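Local coordinates for RNA pseudouridylate synthase domain-containing protein 1 (PDB 5VBB), which probably converts uridine to pseudouridine in RNA, as a member of the RluA family of pseudouridine synthases, at residues S110-S115 with T146-L151; I11-R16 with V222-P227; P186-L191 with G198-P203; M130-S135 with L176-S181; G154-D159 with S233-W238. All coordinates share one frame; numbering follows the deposited sequence. Where two conformers were deposited one is given.

Interaction 1 (S110-S115 with T146-L151); sequences SRVTIS and TDLVVL
R111 to I114 pair with T146 to V149 as antiparallel strands, their axes 4.7 Å apart at closest and their directions 161° apart. They form one ladder of a large antiparallel sheet in the pseudouridine synthase domain. V112 with L148 and I114 with T146 are the hydrogen-bonded pairs. R111 with V149 and T113 with D147 are the non-hydrogen-bonded pairs. Just before strand 111-114 begins, S110 O accepts V150 N at 3.0 Å.

V112, I114, T146 and L148 share one face of the sheet. The methyl I114 CD1 lies 4.1 Å from L148 CD1. T146 OG1 is bound by H179 and Q175 rather than by the partner strand. I114 and T146 pack on helix 175-182 through H179 and L176.

The other face carries a salt bridge between R111 and D147. The R111 chain is extended from CG to NE, with CG anti to the backbone N (chi1 -177°). It therefore reaches diagonally across the ladder to D147. V149 CG2 lies beside it, 4.1 Å from R111 CG. With an asparagine in place of D147, the guanidinium is likely to lose its charge mate and swing more freely. The grip is side-on, with one nitrogen to each oxygen. R111 NE meets the syn lone pair of D147 OD1 at 2.8 Å, and R111 NH2 meets D147 OD2 at 2.7 Å, from somewhat out of the carboxylate plane.

Interaction 2 (I11-R16 with V222-P227); sequences IVYRSR and VEVCTP
V12 and Y13 lay their side chains on V222, V224, T226 and P227, so that one sheet packs on the edge of another. The contact between these two segments is apolar.

The aliphatic contacts centre on V224, whose two methyls part to meet different residues. V224 CG1 touches Y13 CB at 3.5 Å. V224 CG2 meets V12 CG2 at 4.0 Å, the two valines set nearly perpendicular. V12 CG2 also approaches T226 CG2, at 4.3 Å. The other V12 methyl, CG1, lies 4.4 Å from P227 CD.

The aromatic contact is a CH-pi interaction. A chi1 of -179° turns the Y13 ring away from its own N and carries it along strand 221-225 as far as V222. V222 CG1 sits over the centre of one ring face, 4.2 Å from the centroid and 10° off the normal. Replacing Y13 by a serine is likely to leave the V222 methyl without its ring and open a gap beside V224.

The polar ends look elsewhere. Y13 OH is hydrogen-bonded to E220, which also binds S15, and T226 OG1 is bound to H209.

V12 and Y13 both face V20 in a classic beta bulge, on an outer strand of the four-stranded sheet. Strand 221-225 pairs with strand 208-216 in the large sheet. V222 also packs on F18 and V20 of strand 18-23, V224 touches A73 of strand 73-77, and E223 and C225 lie against helix 247-256.

Interaction 3 (P186-L191 with G198-P203); sequences PVVGDL and GREDRP
E200 reaches across a long loop into a beta turn and binds G189. Its CB lies 3.5 Å from D190 O, and CG is equally close to that oxygen. The chain bends at chi2 (-52°), which turns the carboxylate back to the backbone of the turn. CD comes within 3.7 Å of G189 N. At the tip, E200 OE1 accepts the hydrogen of G189 N at 2.7 Å, from above the carboxylate plane. The other oxygen, OE2, forms a salt bridge with R104, so both carboxylate oxygens are held.

The type II turn from V187 to D190 is closed by D190 N bonding to V187 O. G189 has a positive phi (77°), which suits glycine. A beta carbon there would come tight against P203 CB. P203 packs from the E200 side, its CG 3.7 Å from V188 CG1. L191 CD2 rests on the backbone at E200 O, 3.3 Å away.

Both segments belong to the long connection between helix 175-182 and strand 208-216. V188 and P203 lie against R104 of strand 96-104. The D190 carboxylate accepts backbone N-H groups of T192 and Y193 and forms a salt bridge with R177 of that helix, near D67, the probable catalytic aspartate.

Interaction 4 (M130-S135 with L176-S181); sequences MCIEGS and LRVHCS. With SO4 (sulfate ion), chain B.
V178 projects from helix 175-182 between M130 and I132 of a short strand, and its two methyls make the tight part of the contact. V178 CG2 touches M130 CB at 3.7 Å. V178 CG1 meets I132 CD1, also at 3.7 Å, where the two side chains lie alongside and run opposite ways. I132 CD1 reaches beyond V178 to H179. There it lies in the plane of the imidazole at its edge, 4.0 Å from H179 CD2.

The looser end is the type II turn from I132 to S135, where the strand leaves the helix. The turn is closed from within, since I132 O accepts S135 N.

R177 takes no part in the strand contact; its guanidinium lies at the probable active site. Its NH1 bonds to O1 of a sulfate ion at 2.7 Å, and its NH2 makes a weaker bond to the same oxygen. The sulfate probably came from the crystallisation liquor and is also held by S69. R177 forms a salt bridge with D67, the catalytic aspartate by similarity. Such a setting is consistent with a place for an RNA phosphate.

Strand and helix run 36° apart, with axes 8.5 Å from each other. Strand 130-132 is an outer strand of a three-stranded sheet and is tied to strand 138-142 by the C131-C138 disulfide. I118 of the central strand 118-121 packs on M130, V178 and H179. On its other side the helix covers strands 96-104 and 159-168 through L176 and C180.

Interaction 5 (G154-D159 with S233-W238); sequences GLYAGD and SLDACW
Y156 and W238 form the apolar centre, as an antiparallel non-hydrogen-bonded pair with both side chains on one face of the sheet. They cross at about a right angle, and Y156 CD1 lies 3.9 Å from W238 CB. The indole runs along strand 146-156 to G154, where W238 CZ3 comes 3.7 Å from the G154 CA. A beta carbon at G154 would clash with this ring.

Further out, C237 CB lies over one face of the Y156 ring, offset toward the rim, in a CH-pi contact 4.0 Å from the centroid. The Y156 chi1 of -169° sends the ring across to D235. There Y156 OH donates to the syn lone pair of D235 OD2 at 2.7 Å, with ring and carboxylate planes 81° apart. D235 OD1 accepts C237 N in an Asx turn.

At the outer edge, A157 N donates to C237 O at 3.0 Å. A water links that same carbonyl to G158 N, in the type I' turn from Y156 to D159.

The D235 carboxylate thus takes the tyrosine hydroxyl on one oxygen and C237 N on the other, so that a single acidic group ties the ring to the turn before strand 238-243.

How the interactions relate
Interactions 1 and 5 use the two halves of strand 146-156. The first is a regular ladder with a salt bridge on its more exposed face; the second is a strand end closed by aromatic rings and turns. Interactions 1, 2 and 5 are partly buried. Interactions 3 and 4 are buried and lie near the probable active site, where the salt bridge from D190 to R177 joins them. Interaction 4 also meets interaction 1, through a probable hydrogen bond between H179 and T146. Interaction 3 touches interaction 5 where V188 and P203 pack on Y156. Interaction 2 stands apart, about 26 Å or more between centres from every other. It is apolar and packs the four-stranded sheet against the large one.

Interaction 1 (S110-S115 with T146-L151)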
# COMPACT_ATOMS: atom_id res chain seq x y z
N SER A 110 -6.90 6.99 -18.09
CA SER A 110 -7.34 5.72 -17.51
C SER A 110 -6.19 4.98 -16.82
O SER A 110 -6.41 4.26 -15.86
CB SER A 110 -8.00 4.83 -18.56
OG SER A 110 -7.06 4.13 -19.35
N ARG A 111 -4.96 5.14 -17.34
CA ARG A 111 -3.78 4.48 -16.79
C ARG A 111 -2.60 5.41 -16.91
O ARG A 111 -2.46 6.12 -17.92
CB ARG A 111 -3.48 3.17 -17.55
CG ARG A 111 -2.30 2.36 -17.00
CD ARG A 111 -2.17 1.07 -17.76
NE ARG A 111 -1.35 0.08 -17.08
CZ ARG A 111 -1.10 -1.14 -17.55
NH1 ARG A 111 -1.63 -1.52 -18.70
NH2 ARG A 111 -0.34 -1.98 -16.87
N VAL A 112 -1.78 5.46 -15.86
CA VAL A 112 -0.61 6.33 -15.81
C VAL A 112 0.59 5.52 -15.37
O VAL A 112 0.53 4.83 -14.35
CB VAL A 112 -0.83 7.52 -14.83
CG1 VAL A 112 0.40 8.41 -14.72
CG2 VAL A 112 -2.05 8.34 -15.22
N THR A 113 1.70 5.66 -16.10
CA THR A 113 2.99 5.08 -15.73
C THR A 113 3.71 6.21 -15.03
O THR A 113 3.83 7.28 -15.61
CB THR A 113 3.76 4.63 -16.97
OG1 THR A 113 3.00 3.63 -17.62
CG2 THR A 113 5.10 4.07 -16.64
N ILE A 114 4.14 6.02 -13.79
CA ILE A 114 4.84 7.07 -13.03
C ILE A 114 6.24 6.57 -12.87
O ILE A 114 6.47 5.57 -12.16
CB ILE A 114 4.22 7.37 -11.67
CG1 ILE A 114 2.67 7.47 -11.76
CG2 ILE A 114 4.85 8.67 -11.14
CD1 ILE A 114 1.97 7.44 -10.49
N SER A 115 7.17 7.23 -13.52
CA SER A 115 8.56 6.76 -13.59
C SER A 115 9.57 7.72 -12.96
O SER A 115 10.74 7.38 -12.96
CB SER A 115 8.91 6.54 -15.06
OG SER A 115 8.84 7.75 -15.79
N THR A 146 5.81 3.14 -10.86
CA THR A 146 4.48 2.87 -10.33
C THR A 146 3.48 2.91 -11.46
O THR A 146 3.37 3.92 -12.18
CB THR A 146 4.01 3.88 -9.25
OG1 THR A 146 4.90 3.87 -8.16
CG2 THR A 146 2.63 3.53 -8.71
N ASP A 147 2.77 1.83 -11.64
CA ASP A 147 1.69 1.73 -12.60
C ASP A 147 0.37 2.07 -11.88
O ASP A 147 0.02 1.43 -10.90
CB ASP A 147 1.66 0.33 -13.17
CG ASP A 147 0.61 0.05 -14.19
OD1 ASP A 147 0.25 0.97 -14.95
OD2 ASP A 147 0.21 -1.13 -14.32
N LEU A 148 -0.33 3.07 -12.36
CA LEU A 148 -1.58 3.55 -11.74
C LEU A 148 -2.72 3.31 -12.72
O LEU A 148 -2.68 3.83 -13.83
CB LEU A 148 -1.44 5.06 -11.45
CG LEU A 148 -2.59 5.80 -10.77
CD1 LEU A 148 -2.09 7.03 -10.06
CD2 LEU A 148 -3.70 6.28 -11.77
N VAL A 149 -3.78 2.64 -12.27
CA VAL A 149 -5.00 2.39 -13.04
C VAL A 149 -6.18 3.07 -12.28
O VAL A 149 -6.45 2.75 -11.11
CB VAL A 149 -5.23 0.86 -13.23
CG1 VAL A 149 -6.52 0.58 -13.99
CG2 VAL A 149 -4.05 0.22 -13.95
N VAL A 150 -6.91 3.93 -12.97
CA VAL A 150 -8.04 4.62 -12.37
C VAL A 150 -9.25 3.69 -12.36
O VAL A 150 -9.64 3.21 -13.41
CB VAL A 150 -8.35 5.96 -13.07
CG1 VAL A 150 -9.50 6.66 -12.40
CG2 VAL A 150 -7.13 6.88 -13.09
N LEU A 151 -9.84 3.43 -11.17
CA LEU A 151 -10.98 2.54 -11.03
C LEU A 151 -12.28 3.32 -11.09
O LEU A 151 -13.21 2.93 -11.79
CB LEU A 151 -10.90 1.78 -9.72
CG LEU A 151 -9.68 0.93 -9.53
CD1 LEU A 151 -9.61 0.44 -8.09
CD2 LEU A 151 -9.61 -0.19 -10.59

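Interaction 2 (I11-R16 with V222-P227)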
# COMPACT_ATOMS: atom_id res chain seq x y z
N ILE A 11 -6.76 -11.97 9.89
CA ILE A 11 -5.90 -12.90 9.18
C ILE A 11 -6.55 -13.19 7.81
O ILE A 11 -7.75 -13.41 7.73
CB ILE A 11 -5.69 -14.16 10.02
CG1 ILE A 11 -5.01 -13.81 11.40
CG2 ILE A 11 -4.89 -15.24 9.25
N VAL A 12 -5.76 -13.16 6.75
CA VAL A 12 -6.31 -13.40 5.42
C VAL A 12 -5.71 -14.65 4.78
O VAL A 12 -6.16 -15.04 3.73
CB VAL A 12 -6.17 -12.16 4.50
CG1 VAL A 12 -7.00 -11.02 5.06
CG2 VAL A 12 -4.72 -11.73 4.34
N TYR A 13 -4.73 -15.29 5.44
CA TYR A 13 -4.05 -16.45 4.92
C TYR A 13 -3.27 -17.06 6.06
O TYR A 13 -2.52 -16.36 6.74
CB TYR A 13 -3.10 -16.01 3.80
CG TYR A 13 -2.33 -17.12 3.15
CD1 TYR A 13 -1.26 -17.73 3.81
CD2 TYR A 13 -2.50 -17.42 1.80
CE1 TYR A 13 -0.50 -18.71 3.20
CE2 TYR A 13 -1.71 -18.37 1.17
CZ TYR A 13 -0.76 -19.05 1.89
OH TYR A 13 0.00 -19.98 1.24
N ARG A 14 -3.40 -18.38 6.25
CA ARG A 14 -2.62 -19.06 7.28
C ARG A 14 -2.31 -20.44 6.77
O ARG A 14 -3.21 -21.16 6.36
CB ARG A 14 -3.38 -19.09 8.63
CG ARG A 14 -2.83 -20.01 9.75
CD ARG A 14 -1.86 -19.35 10.70
NE ARG A 14 -1.33 -20.29 11.71
CZ ARG A 14 -1.97 -20.69 12.81
NH1 ARG A 14 -3.20 -20.27 13.06
NH2 ARG A 14 -1.39 -21.54 13.65
N SER A 15 -1.03 -20.77 6.74
CA SER A 15 -0.50 -22.07 6.41
C SER A 15 0.40 -22.53 7.57
O SER A 15 0.49 -21.85 8.59
CB SER A 15 0.29 -22.02 5.11
OG SER A 15 1.55 -21.40 5.28
N ARG A 16 1.08 -23.66 7.40
CA ARG A 16 2.03 -24.17 8.38
C ARG A 16 3.23 -23.22 8.51
O ARG A 16 3.76 -23.05 9.60
CB ARG A 16 2.55 -25.55 7.93
CG ARG A 16 1.47 -26.65 7.93
CD ARG A 16 1.78 -27.81 6.96
NE ARG A 16 2.96 -28.58 7.36
CZ ARG A 16 3.01 -29.41 8.41
NH1 ARG A 16 1.93 -29.60 9.17
NH2 ARG A 16 4.13 -30.05 8.70
N VAL A 222 2.59 -17.83 -1.66
CA VAL A 222 1.75 -17.08 -0.73
C VAL A 222 1.09 -16.02 -1.56
O VAL A 222 1.78 -15.11 -1.99
CB VAL A 222 2.58 -16.46 0.41
CG1 VAL A 222 1.70 -15.62 1.35
CG2 VAL A 222 3.36 -17.52 1.17
N GLU A 223 -0.22 -16.15 -1.83
CA GLU A 223 -0.91 -15.18 -2.66
C GLU A 223 -2.19 -14.72 -2.01
O GLU A 223 -3.05 -15.54 -1.68
CB GLU A 223 -1.16 -15.80 -4.03
CG GLU A 223 -2.00 -14.96 -4.97
CD GLU A 223 -2.13 -15.56 -6.35
OE1 GLU A 223 -1.87 -16.77 -6.50
OE2 GLU A 223 -2.49 -14.81 -7.28
N VAL A 224 -2.33 -13.42 -1.77
CA VAL A 224 -3.53 -12.95 -1.13
C VAL A 224 -4.04 -11.73 -1.84
O VAL A 224 -3.29 -10.96 -2.46
CB VAL A 224 -3.42 -12.72 0.43
CG1 VAL A 224 -2.59 -13.80 1.09
CG2 VAL A 224 -2.86 -11.36 0.78
N CYS A 225 -5.35 -11.62 -1.78
CA CYS A 225 -6.12 -10.52 -2.25
C CYS A 225 -7.10 -10.21 -1.16
O CYS A 225 -8.09 -10.92 -1.00
CB CYS A 225 -6.81 -10.87 -3.56
SG CYS A 225 -7.27 -9.42 -4.48
N THR A 226 -6.76 -9.22 -0.34
CA THR A 226 -7.55 -8.87 0.81
C THR A 226 -8.87 -8.19 0.42
O THR A 226 -8.98 -7.66 -0.70
CB THR A 226 -6.82 -7.84 1.72
OG1 THR A 226 -6.91 -6.55 1.10
CG2 THR A 226 -5.41 -8.20 2.04
N PRO A 227 -9.81 -8.05 1.38
CA PRO A 227 -11.02 -7.28 1.10
C PRO A 227 -10.70 -5.81 0.82
O PRO A 227 -9.71 -5.27 1.31
CB PRO A 227 -11.82 -7.37 2.41
CG PRO A 227 -11.31 -8.58 3.09
CD PRO A 227 -9.85 -8.60 2.75

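Interaction 3 (P186-L191 with G198-P203)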
# COMPACT_ATOMS: atom_id res chain seq x y z
N PRO A 186 -2.36 13.55 -4.48
CA PRO A 186 -1.90 12.89 -3.25
C PRO A 186 -2.92 11.94 -2.64
O PRO A 186 -4.13 12.11 -2.83
CB PRO A 186 -1.59 14.05 -2.30
CG PRO A 186 -2.27 15.22 -2.87
CD PRO A 186 -2.36 15.03 -4.33
N VAL A 187 -2.44 11.01 -1.82
CA VAL A 187 -3.32 10.10 -1.13
C VAL A 187 -4.13 10.90 -0.11
O VAL A 187 -3.59 11.72 0.62
CB VAL A 187 -2.55 8.95 -0.46
CG1 VAL A 187 -3.48 8.08 0.38
CG2 VAL A 187 -1.79 8.13 -1.47
N VAL A 188 -5.44 10.64 -0.07
CA VAL A 188 -6.34 11.27 0.88
C VAL A 188 -5.93 10.88 2.28
O VAL A 188 -5.72 9.70 2.56
CB VAL A 188 -7.81 10.89 0.59
CG1 VAL A 188 -8.74 11.37 1.70
CG2 VAL A 188 -8.27 11.46 -0.77
N GLY A 189 -5.82 11.87 3.16
CA GLY A 189 -5.42 11.68 4.55
C GLY A 189 -3.92 11.46 4.74
O GLY A 189 -3.48 11.06 5.83
N ASP A 190 -3.12 11.77 3.73
CA ASP A 190 -1.67 11.64 3.83
C ASP A 190 -1.10 12.86 4.54
O ASP A 190 -0.95 13.93 3.95
CB ASP A 190 -1.02 11.45 2.46
CG ASP A 190 0.43 11.01 2.52
OD1 ASP A 190 1.11 11.35 3.49
OD2 ASP A 190 0.91 10.42 1.53
N LEU A 191 -0.73 12.66 5.80
CA LEU A 191 -0.23 13.75 6.65
C LEU A 191 1.17 14.20 6.30
O LEU A 191 1.55 15.28 6.72
CB LEU A 191 -0.28 13.32 8.12
CG LEU A 191 -1.67 12.97 8.66
CD1 LEU A 191 -1.58 12.44 10.07
CD2 LEU A 191 -2.59 14.17 8.59
N GLY A 198 -5.10 20.62 1.03
CA GLY A 198 -5.86 19.38 1.08
C GLY A 198 -6.51 19.07 2.42
O GLY A 198 -7.44 18.25 2.45
N ARG A 199 -6.07 19.74 3.55
CA ARG A 199 -6.57 19.54 4.90
C ARG A 199 -6.64 18.02 5.18
O ARG A 199 -7.70 17.45 5.42
CB ARG A 199 -7.91 20.27 5.09
N GLU A 200 -5.47 17.38 5.13
CA GLU A 200 -5.35 15.93 5.30
C GLU A 200 -5.45 15.51 6.73
O GLU A 200 -5.48 14.32 7.00
CB GLU A 200 -4.03 15.43 4.69
CG GLU A 200 -3.89 15.73 3.20
CD GLU A 200 -5.02 15.32 2.27
OE1 GLU A 200 -5.92 14.57 2.71
OE2 GLU A 200 -5.01 15.75 1.10
N ASP A 201 -5.56 16.46 7.65
CA ASP A 201 -5.85 16.20 9.04
C ASP A 201 -7.34 15.81 9.24
O ASP A 201 -7.67 15.30 10.30
CB ASP A 201 -5.50 17.45 9.91
CG ASP A 201 -6.14 18.76 9.53
OD1 ASP A 201 -6.39 18.98 8.32
OD2 ASP A 201 -6.29 19.63 10.42
N ARG A 202 -8.24 16.04 8.24
CA ARG A 202 -9.67 15.80 8.43
C ARG A 202 -10.09 14.34 8.16
O ARG A 202 -10.95 13.90 8.89
CB ARG A 202 -10.51 16.78 7.59
CG ARG A 202 -10.19 18.24 7.95
CD ARG A 202 -11.29 19.22 7.62
NE ARG A 202 -11.32 19.60 6.20
CZ ARG A 202 -11.22 20.85 5.71
NH1 ARG A 202 -11.00 21.88 6.52
NH2 ARG A 202 -11.29 21.06 4.40
N PRO A 203 -9.55 13.54 7.20
CA PRO A 203 -10.00 12.14 7.07
C PRO A 203 -9.59 11.28 8.26
O PRO A 203 -8.63 11.58 8.97
CB PRO A 203 -9.35 11.68 5.75
CG PRO A 203 -8.98 12.91 5.05
CD PRO A 203 -8.58 13.86 6.14

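Interaction 4 (M130-S135 with L176-S181)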
# COMPACT_ATOMS: atom_id res chain seq x y z
N MET A 130 11.09 11.48 1.66
CA MET A 130 11.42 11.23 0.27
C MET A 130 10.99 12.36 -0.66
O MET A 130 10.12 13.15 -0.33
CB MET A 130 10.73 9.91 -0.14
CG MET A 130 10.99 8.74 0.82
SD MET A 130 12.71 8.24 1.08
CE MET A 130 13.08 7.50 -0.50
N CYS A 131 11.60 12.42 -1.85
CA CYS A 131 11.29 13.44 -2.85
C CYS A 131 11.50 12.93 -4.26
O CYS A 131 12.21 11.98 -4.48
CB CYS A 131 12.15 14.68 -2.62
SG CYS A 131 13.93 14.33 -2.60
N ILE A 132 10.95 13.67 -5.22
CA ILE A 132 11.10 13.39 -6.65
C ILE A 132 12.39 14.01 -7.12
O ILE A 132 12.71 15.13 -6.71
CB ILE A 132 9.89 14.02 -7.42
CG1 ILE A 132 8.59 13.36 -6.98
CG2 ILE A 132 10.05 13.92 -8.91
CD1 ILE A 132 8.38 11.90 -7.52
N GLU A 133 13.08 13.35 -8.08
CA GLU A 133 14.32 13.85 -8.70
C GLU A 133 14.06 15.23 -9.27
O GLU A 133 12.95 15.48 -9.74
CB GLU A 133 14.77 12.92 -9.85
CG GLU A 133 13.93 13.12 -11.11
CD GLU A 133 14.12 12.16 -12.25
OE1 GLU A 133 15.06 12.36 -13.04
OE2 GLU A 133 13.21 11.33 -12.46
N GLY A 134 15.02 16.13 -9.18
CA GLY A 134 14.80 17.49 -9.68
C GLY A 134 14.28 18.47 -8.63
O GLY A 134 14.53 19.68 -8.76
N SER A 135 13.53 18.00 -7.61
CA SER A 135 13.04 18.89 -6.56
C SER A 135 14.23 19.38 -5.71
O SER A 135 15.29 18.75 -5.72
CB SER A 135 12.00 18.19 -5.69
OG SER A 135 12.57 17.15 -4.92
N LEU A 176 4.59 5.00 -3.36
CA LEU A 176 3.25 5.26 -3.88
C LEU A 176 2.78 6.63 -3.45
O LEU A 176 2.19 7.37 -4.24
CB LEU A 176 2.29 4.17 -3.35
CG LEU A 176 2.71 2.75 -3.68
CD1 LEU A 176 1.82 1.76 -3.02
CD2 LEU A 176 2.75 2.53 -5.18
N ARG A 177 3.08 7.00 -2.21
CA ARG A 177 2.66 8.29 -1.70
C ARG A 177 3.41 9.42 -2.37
O ARG A 177 2.82 10.46 -2.65
CB ARG A 177 2.88 8.36 -0.19
CG ARG A 177 2.00 7.38 0.58
CD ARG A 177 2.64 7.03 1.90
NE ARG A 177 2.49 8.16 2.82
CZ ARG A 177 2.87 8.17 4.09
NH1 ARG A 177 3.46 7.11 4.63
NH2 ARG A 177 2.68 9.24 4.84
N VAL A 178 4.70 9.21 -2.63
CA VAL A 178 5.50 10.26 -3.27
C VAL A 178 5.08 10.43 -4.73
O VAL A 178 4.95 11.57 -5.22
CB VAL A 178 6.99 9.96 -3.13
CG1 VAL A 178 7.85 10.90 -3.99
CG2 VAL A 178 7.39 10.02 -1.67
N HIS A 179 4.93 9.31 -5.45
CA HIS A 179 4.55 9.33 -6.86
C HIS A 179 3.17 9.97 -7.08
O HIS A 179 3.01 10.74 -8.03
CB HIS A 179 4.59 7.93 -7.45
CG HIS A 179 5.91 7.53 -8.08
ND1 HIS A 179 6.12 6.24 -8.50
CD2 HIS A 179 7.02 8.26 -8.35
CE1 HIS A 179 7.36 6.22 -9.00
NE2 HIS A 179 7.90 7.44 -8.98
N CYS A 180 2.17 9.61 -6.28
CA CYS A 180 0.80 10.16 -6.46
C CYS A 180 0.77 11.67 -6.15
O CYS A 180 0.21 12.46 -6.92
CB CYS A 180 -0.18 9.37 -5.59
SG CYS A 180 -0.42 7.68 -6.18
N SER A 181 1.50 12.09 -5.10
CA SER A 181 1.64 13.49 -4.74
C SER A 181 2.37 14.27 -5.84
O SER A 181 1.96 15.38 -6.17
CB SER A 181 2.38 13.62 -3.41
OG SER A 181 2.61 14.98 -3.08
S SO4 B . 3.77 6.92 8.22
O1 SO4 B . 4.30 7.75 7.12
O2 SO4 B . 4.91 6.52 9.06
O3 SO4 B . 2.79 7.64 9.00
O4 SO4 B . 3.09 5.75 7.67

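Interaction 5 (G154-D159 with S233-W238)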
# COMPACT_ATOMS: atom_id res chain seq x y z
N GLY A 154 -15.26 9.88 -7.89
CA GLY A 154 -16.31 10.11 -6.91
C GLY A 154 -16.00 11.29 -6.03
O GLY A 154 -15.04 12.03 -6.30
N LEU A 155 -16.72 11.40 -4.90
CA LEU A 155 -16.42 12.44 -3.93
C LEU A 155 -16.07 11.76 -2.61
O LEU A 155 -16.73 10.79 -2.24
CB LEU A 155 -17.60 13.40 -3.72
CG LEU A 155 -18.21 14.09 -4.94
CD1 LEU A 155 -19.44 14.80 -4.56
CD2 LEU A 155 -17.22 15.04 -5.61
N TYR A 156 -15.03 12.27 -1.90
CA TYR A 156 -14.69 11.83 -0.56
C TYR A 156 -14.93 13.03 0.35
O TYR A 156 -14.30 14.07 0.16
CB TYR A 156 -13.25 11.32 -0.43
CG TYR A 156 -13.08 10.66 0.90
CD1 TYR A 156 -13.54 9.36 1.11
CD2 TYR A 156 -12.75 11.40 2.03
CE1 TYR A 156 -13.57 8.80 2.38
CE2 TYR A 156 -12.78 10.85 3.30
CZ TYR A 156 -13.20 9.54 3.47
OH TYR A 156 -13.22 9.01 4.72
N ALA A 157 -15.92 12.92 1.27
CA ALA A 157 -16.32 14.00 2.15
C ALA A 157 -16.58 15.26 1.29
O ALA A 157 -16.09 16.35 1.60
CB ALA A 157 -15.24 14.26 3.21
N GLY A 158 -17.26 15.06 0.16
CA GLY A 158 -17.62 16.14 -0.75
C GLY A 158 -16.54 16.70 -1.66
O GLY A 158 -16.82 17.62 -2.43
N ASP A 159 -15.33 16.15 -1.64
CA ASP A 159 -14.24 16.63 -2.48
C ASP A 159 -13.92 15.62 -3.61
O ASP A 159 -13.98 14.42 -3.38
CB ASP A 159 -13.00 16.92 -1.62
CG ASP A 159 -13.24 17.95 -0.51
OD1 ASP A 159 -14.05 18.88 -0.73
OD2 ASP A 159 -12.59 17.86 0.55
N SER A 233 -20.24 1.01 1.49
CA SER A 233 -20.86 0.22 2.56
C SER A 233 -20.03 0.25 3.84
O SER A 233 -20.54 -0.07 4.90
CB SER A 233 -21.11 -1.23 2.12
OG SER A 233 -20.11 -1.75 1.25
N LEU A 234 -18.76 0.64 3.76
CA LEU A 234 -17.89 0.68 4.94
C LEU A 234 -17.58 2.10 5.38
O LEU A 234 -17.52 2.35 6.59
CB LEU A 234 -16.58 -0.08 4.67
CG LEU A 234 -16.72 -1.48 4.08
CD1 LEU A 234 -15.36 -2.07 3.79
CD2 LEU A 234 -17.51 -2.41 5.00
N ASP A 235 -17.37 3.02 4.43
CA ASP A 235 -17.09 4.42 4.70
C ASP A 235 -18.09 5.24 3.92
O ASP A 235 -17.96 5.40 2.70
CB ASP A 235 -15.66 4.77 4.27
CG ASP A 235 -15.25 6.17 4.58
OD1 ASP A 235 -16.12 6.98 5.01
OD2 ASP A 235 -14.06 6.46 4.47
N ALA A 236 -19.06 5.81 4.63
CA ALA A 236 -20.13 6.57 4.01
C ALA A 236 -19.68 7.95 3.50
O ALA A 236 -20.44 8.56 2.77
CB ALA A 236 -21.29 6.70 4.97
N CYS A 237 -18.45 8.41 3.81
CA CYS A 237 -17.92 9.63 3.20
C CYS A 237 -17.51 9.37 1.73
O CYS A 237 -17.37 10.32 0.98
CB CYS A 237 -16.74 10.18 4.00
SG CYS A 237 -17.21 10.91 5.56
N TRP A 238 -17.27 8.10 1.35
CA TRP A 238 -16.87 7.76 -0.02
C TRP A 238 -18.14 7.55 -0.84
O TRP A 238 -18.92 6.64 -0.56
CB TRP A 238 -15.98 6.50 -0.04
CG TRP A 238 -15.72 5.90 -1.40
CD1 TRP A 238 -15.81 4.57 -1.70
CD2 TRP A 238 -15.24 6.55 -2.59
NE1 TRP A 238 -15.52 4.37 -3.03
CE2 TRP A 238 -15.11 5.55 -3.59
CE3 TRP A 238 -14.98 7.89 -2.95
CZ2 TRP A 238 -14.75 5.85 -4.91
CZ3 TRP A 238 -14.62 8.17 -4.26
CH2 TRP A 238 -14.52 7.16 -5.22
O HOH W 1 -18.63 12.66 -0.40